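Local coordinates for defective in germ line development protein 3, isoform a (Caenorhabditis elegans, PDB 3N89) that acts in germline development and probably binds RNA, with four KH domains that form a globular structural platform, at residues N26-T31 and T87-D92; Q208-I213 and R253-L258. All coordinates share one frame; numbering follows the deposited sequence.

Contact 1. Residues N26-T31 and T87-D92; sequences NPTRVT and TGYFGD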
loop_
_atom_site.group_PDB
_atom_site.type_symbol
_atom_site.label_atom_id
_atom_site.label_comp_id
_atom_site.label_asym_id
_atom_site.label_seq_id
_atom_site.Cartn_x
_atom_site.Cartn_y
_atom_site.Cartn_z
ATOM N N ASN A 26 -13.740 -9.878 -20.591
ATOM C CA ASN A 26 -12.651 -10.832 -20.369
ATOM C C ASN A 26 -12.172 -10.816 -18.916
ATOM O O ASN A 26 -11.575 -9.839 -18.456
ATOM C CB ASN A 26 -11.485 -10.470 -21.294
ATOM C CG ASN A 26 -10.341 -11.458 -21.220
ATOM O OD1 ASN A 26 -10.229 -12.235 -20.270
ATOM N ND2 ASN A 26 -9.473 -11.422 -22.223
ATOM N N PRO A 27 -12.414 -11.912 -18.180
ATOM C CA PRO A 27 -12.019 -12.041 -16.773
ATOM C C PRO A 27 -10.532 -11.793 -16.497
ATOM O O PRO A 27 -10.171 -11.361 -15.399
ATOM C CB PRO A 27 -12.419 -13.473 -16.438
ATOM C CG PRO A 27 -13.582 -13.730 -17.335
ATOM C CD PRO A 27 -13.102 -13.133 -18.637
ATOM N N THR A 28 -9.678 -12.059 -17.486
ATOM C CA THR A 28 -8.240 -11.873 -17.324
ATOM C C THR A 28 -7.854 -10.410 -17.406
ATOM O O THR A 28 -6.682 -10.059 -17.258
ATOM C CB THR A 28 -7.438 -12.629 -18.407
ATOM O OG1 THR A 28 -7.370 -11.838 -19.601
ATOM C CG2 THR A 28 -8.102 -13.961 -18.723
ATOM N N ARG A 29 -8.844 -9.563 -17.660
ATOM C CA ARG A 29 -8.638 -8.125 -17.754
ATOM C C ARG A 29 -9.155 -7.566 -16.443
ATOM O O ARG A 29 -10.363 -7.465 -16.236
ATOM C CB ARG A 29 -9.442 -7.553 -18.917
ATOM C CG ARG A 29 -9.151 -8.218 -20.251
ATOM C CD ARG A 29 -7.710 -8.017 -20.665
ATOM N NE ARG A 29 -7.385 -6.603 -20.789
ATOM C CZ ARG A 29 -6.211 -6.149 -21.212
ATOM N NH1 ARG A 29 -5.257 -7.008 -21.553
ATOM N NH2 ARG A 29 -5.987 -4.841 -21.286
ATOM N N VAL A 30 -8.246 -7.188 -15.554
ATOM C CA VAL A 30 -8.672 -6.701 -14.253
ATOM C C VAL A 30 -7.919 -5.470 -13.784
ATOM O O VAL A 30 -6.863 -5.141 -14.314
ATOM C CB VAL A 30 -8.486 -7.806 -13.183
ATOM C CG1 VAL A 30 -9.038 -9.129 -13.689
ATOM C CG2 VAL A 30 -7.014 -7.956 -12.846
ATOM N N THR A 31 -8.478 -4.806 -12.774
ATOM C CA THR A 31 -7.863 -3.631 -12.166
ATOM C C THR A 31 -7.503 -3.967 -10.717
ATOM O O THR A 31 -8.319 -4.538 -9.988
ATOM C CB THR A 31 -8.827 -2.424 -12.131
ATOM O OG1 THR A 31 -9.062 -1.950 -13.464
ATOM C CG2 THR A 31 -8.233 -1.295 -11.290
ATOM N N THR A 87 -4.361 -1.313 -14.078
ATOM C CA THR A 87 -5.273 -2.022 -14.976
ATOM C C THR A 87 -4.575 -2.695 -16.148
ATOM O O THR A 87 -3.711 -2.103 -16.793
ATOM C CB THR A 87 -6.325 -1.057 -15.566
ATOM O OG1 THR A 87 -7.037 -0.414 -14.499
ATOM C CG2 THR A 87 -7.304 -1.816 -16.467
ATOM N N GLY A 88 -4.969 -3.928 -16.435
ATOM C CA GLY A 88 -4.378 -4.639 -17.550
ATOM C C GLY A 88 -4.547 -6.135 -17.409
ATOM O O GLY A 88 -5.343 -6.595 -16.598
ATOM N N TYR A 89 -3.815 -6.896 -18.213
ATOM C CA TYR A 89 -3.896 -8.342 -18.135
ATOM C C TYR A 89 -3.436 -8.728 -16.734
ATOM O O TYR A 89 -2.445 -8.206 -16.224
ATOM C CB TYR A 89 -3.004 -8.988 -19.206
ATOM C CG TYR A 89 -2.832 -10.481 -19.035
ATOM C CD1 TYR A 89 -3.929 -11.346 -19.106
ATOM C CD2 TYR A 89 -1.579 -11.028 -18.738
ATOM C CE1 TYR A 89 -3.780 -12.723 -18.875
ATOM C CE2 TYR A 89 -1.417 -12.395 -18.504
ATOM C CZ TYR A 89 -2.519 -13.235 -18.568
ATOM O OH TYR A 89 -2.361 -14.570 -18.286
ATOM N N PHE A 90 -4.174 -9.628 -16.102
ATOM C CA PHE A 90 -3.836 -10.063 -14.754
ATOM C C PHE A 90 -2.353 -10.378 -14.535
ATOM O O PHE A 90 -1.783 -10.024 -13.503
ATOM C CB PHE A 90 -4.643 -11.300 -14.378
ATOM C CG PHE A 90 -4.304 -11.831 -13.031
ATOM C CD1 PHE A 90 -4.773 -11.200 -11.880
ATOM C CD2 PHE A 90 -3.488 -12.946 -12.901
ATOM C CE1 PHE A 90 -4.428 -11.674 -10.617
ATOM C CE2 PHE A 90 -3.138 -13.427 -11.647
ATOM C CZ PHE A 90 -3.607 -12.794 -10.502
ATOM N N GLY A 91 -1.733 -11.054 -15.497
ATOM C CA GLY A 91 -0.332 -11.407 -15.346
ATOM C C GLY A 91 0.600 -10.213 -15.225
ATOM O O GLY A 91 1.579 -10.253 -14.480
ATOM N N ASP A 92 0.298 -9.144 -15.957
ATOM C CA ASP A 92 1.129 -7.952 -15.922
ATOM C C ASP A 92 0.828 -7.080 -14.700
ATOM O O ASP A 92 1.730 -6.474 -14.108
ATOM C CB ASP A 92 0.945 -7.163 -17.224
ATOM C CG ASP A 92 1.298 -7.993 -18.464
ATOM O OD1 ASP A 92 2.235 -8.815 -18.370
ATOM O OD2 ASP A 92 0.660 -7.823 -19.528
#
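T28 and Y89 meet where an antiparallel strand pair gives way to a helix, a junction within the first KH domain of the protein. From CB, which lies 3.8 Å from R29 NH1, Y89 reaches out: CD1 faces T28 OG1 at 3.5 Å, near the ring plane, and CE1 touches T28 CB. With CG anti to the backbone N (chi1 169°), the ring is carried across T28, meeting it with the CD1-CE1 edge. Threonine suits the site because its hydroxyl can donate to N26 OD1, which also accepts the T28 N-H in an Asx turn, while lying at the Y89 ring edge. With an alanine here, N26 OD1 would probably keep one donor, the backbone N-H, and the ring edge would lose the hydroxyl beside CD1. Next to this, F90 N bonds T28 O at 2.8 Å, V30 and G88 pair reciprocally through their backbones, and T31 OG1 and T87 OG1 share a 2.7 Å hydrogen bond. Glycine suits position 88, where a CB would jam against the preceding carbonyl. Strand 29-35 runs between strands 83-87 and 260-268; V30 packs on M263 and F265, while F90 heads helix 90-102 and stacks on Y332 of helix 325-335.

Contact 2. Residues Q208-I213 and R253-L258; sequences QLMPVI and RYIMDL
The Y254 ring receives I213 at its edge: CG2 lies near the ring plane, and no atom of 208-213 sits over either face. This is helix packing within a KH domain, whose β-α-α-β-β-α order is that of the type I fold; helices 209-217 and 245-257 are its second and third helices. Their short segments run roughly antiparallel, at 148°, with axes 10.7 Å apart, a spacing filled by branched and flexible apolar chains. I213 makes the main contact with Y254 and I255. Its CG1 is anti to the carbonyl carbon (chi1 -68°) and the chain is then extended, carrying CD1 across to Y254 CB at 3.7 Å and to I255 CG1 at 3.8 Å. Y254 thus offers its CB to the interface, while its side chain also touches I354 in a loop. M210, bent at chi2 and chi3, curls its unbranched chain toward the partner helix, so that SD approaches I255 and CE approaches L258. I255 also packs on F190 of strand 186-193, tying the helix pair to the sheet. At the other end, L258 CD1 meets both M210 CE (4.1 Å) and L209 CD2 (3.6 Å).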
loop_
_atom_site.group_PDB
_atom_site.type_symbol
_atom_site.label_atom_id
_atom_site.label_comp_id
_atom_site.label_asym_id
_atom_site.label_seq_id
_atom_site.Cartn_x
_atom_site.Cartn_y
_atom_site.Cartn_z
ATOM N N GLN A 208 -6.574 -3.407 19.534
ATOM C CA GLN A 208 -5.794 -2.257 19.062
ATOM C C GLN A 208 -4.562 -2.861 18.378
ATOM O O GLN A 208 -3.673 -3.405 19.040
ATOM C CB GLN A 208 -5.392 -1.363 20.246
ATOM C CG GLN A 208 -6.581 -0.690 20.934
ATOM C CD GLN A 208 -6.190 0.157 22.148
ATOM O OE1 GLN A 208 -6.971 0.997 22.617
ATOM N NE2 GLN A 208 -4.985 -0.067 22.665
ATOM N N LEU A 209 -4.525 -2.767 17.051
ATOM C CA LEU A 209 -3.448 -3.356 16.246
ATOM C C LEU A 209 -2.033 -2.787 16.275
ATOM O O LEU A 209 -1.085 -3.508 15.968
ATOM C CB LEU A 209 -3.900 -3.454 14.789
ATOM C CG LEU A 209 -4.100 -4.859 14.215
ATOM C CD1 LEU A 209 -4.851 -5.731 15.211
ATOM C CD2 LEU A 209 -4.847 -4.766 12.892
ATOM N N MET A 210 -1.861 -1.518 16.623
ATOM C CA MET A 210 -0.510 -0.964 16.649
ATOM C C MET A 210 0.310 -1.486 17.827
ATOM O O MET A 210 1.471 -1.861 17.654
ATOM C CB MET A 210 -0.545 0.566 16.664
ATOM C CG MET A 210 -1.134 1.189 15.397
ATOM S SD MET A 210 -0.128 0.921 13.916
ATOM C CE MET A 210 -0.734 -0.671 13.333
ATOM N N PRO A 211 -0.275 -1.523 19.039
ATOM C CA PRO A 211 0.462 -2.019 20.210
ATOM C C PRO A 211 1.214 -3.317 19.917
ATOM O O PRO A 211 2.317 -3.538 20.423
ATOM C CB PRO A 211 -0.638 -2.206 21.249
ATOM C CG PRO A 211 -1.547 -1.048 20.951
ATOM C CD PRO A 211 -1.629 -1.076 19.426
ATOM N N VAL A 212 0.611 -4.168 19.093
ATOM C CA VAL A 212 1.224 -5.445 18.725
ATOM C C VAL A 212 2.502 -5.188 17.941
ATOM O O VAL A 212 3.510 -5.860 18.146
ATOM C CB VAL A 212 0.270 -6.303 17.850
ATOM C CG1 VAL A 212 0.990 -7.561 17.364
ATOM C CG2 VAL A 212 -0.973 -6.675 18.645
ATOM N N ILE A 213 2.456 -4.213 17.039
ATOM C CA ILE A 213 3.628 -3.886 16.240
ATOM C C ILE A 213 4.750 -3.372 17.136
ATOM O O ILE A 213 5.897 -3.793 16.996
ATOM C CB ILE A 213 3.296 -2.844 15.156
ATOM C CG1 ILE A 213 2.376 -3.476 14.107
ATOM C CG2 ILE A 213 4.587 -2.332 14.506
ATOM C CD1 ILE A 213 2.122 -2.600 12.904
ATOM N N ARG A 253 6.798 -1.712 7.384
ATOM C CA ARG A 253 6.407 -2.918 6.671
ATOM C C ARG A 253 5.176 -3.612 7.277
ATOM O O ARG A 253 4.279 -4.045 6.545
ATOM C CB ARG A 253 7.597 -3.886 6.611
ATOM C CG ARG A 253 7.841 -4.504 5.227
ATOM C CZ ARG A 253 10.349 -3.430 3.195
ATOM N NH1 ARG A 253 10.038 -4.405 2.348
ATOM N NH2 ARG A 253 11.572 -2.908 3.171
ATOM N N TYR A 254 5.115 -3.716 8.603
ATOM C CA TYR A 254 3.970 -4.365 9.231
ATOM C C TYR A 254 2.707 -3.517 9.064
ATOM O O TYR A 254 1.612 -4.050 8.831
ATOM C CB TYR A 254 4.243 -4.640 10.713
ATOM C CG TYR A 254 5.310 -5.695 10.967
ATOM C CD1 TYR A 254 5.700 -6.587 9.960
ATOM C CD2 TYR A 254 5.910 -5.819 12.222
ATOM C CE1 TYR A 254 6.658 -7.575 10.200
ATOM C CE2 TYR A 254 6.862 -6.798 12.469
ATOM C CZ TYR A 254 7.233 -7.673 11.458
ATOM O OH TYR A 254 8.176 -8.645 11.715
ATOM N N ILE A 255 2.857 -2.200 9.187
ATOM C CA ILE A 255 1.726 -1.299 9.009
ATOM C C ILE A 255 1.223 -1.493 7.582
ATOM O O ILE A 255 0.035 -1.705 7.363
ATOM C CB ILE A 255 2.125 0.187 9.187
ATOM C CG1 ILE A 255 2.583 0.447 10.625
ATOM C CG2 ILE A 255 0.944 1.082 8.848
ATOM C CD1 ILE A 255 2.980 1.906 10.904
ATOM N N MET A 256 2.133 -1.429 6.612
ATOM C CA MET A 256 1.752 -1.610 5.211
ATOM C C MET A 256 1.163 -2.988 4.896
ATOM O O MET A 256 0.423 -3.133 3.931
ATOM C CB MET A 256 2.941 -1.350 4.275
ATOM C CG MET A 256 3.428 0.093 4.245
ATOM S SD MET A 256 4.249 0.541 2.680
ATOM C CE MET A 256 5.382 -0.870 2.461
ATOM N N ASP A 257 1.505 -4.009 5.680
ATOM C CA ASP A 257 0.946 -5.334 5.432
ATOM C C ASP A 257 -0.561 -5.299 5.725
ATOM O O ASP A 257 -1.304 -6.175 5.285
ATOM C CB ASP A 257 1.587 -6.396 6.335
ATOM C CG ASP A 257 2.953 -6.861 5.851
ATOM O OD1 ASP A 257 3.229 -6.824 4.630
ATOM O OD2 ASP A 257 3.745 -7.300 6.716
ATOM N N LEU A 258 -0.999 -4.288 6.478
ATOM C CA LEU A 258 -2.408 -4.155 6.856
ATOM C C LEU A 258 -3.268 -3.391 5.856
ATOM O O LEU A 258 -4.495 -3.482 5.892
ATOM C CB LEU A 258 -2.530 -3.486 8.231
ATOM C CG LEU A 258 -2.040 -4.266 9.456
ATOM C CD1 LEU A 258 -2.328 -3.473 10.731
ATOM C CD2 LEU A 258 -2.735 -5.608 9.516
#

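From the N terminus, contact 1 closes first: strand 29-35 begins, the chain runs through helices 41-45 and 54-61 and strand 64-66, and strand 83-87 returns beside it before helix 90-102 starts, all within the first KH range. The chain then builds the second KH range and enters the third, where contact 2 closes a shorter loop holding strands 220-222 and 236-242. The two loops stand in series, neither nesting nor crossing, on opposite sides of the chain's centre, with contact centres about 30 Å apart. Yet strand 260-268, which follows contact 2 directly, runs back to pair with strand 29-35, where C264 and T31 of contact 1 are joined by a backbone hydrogen bond.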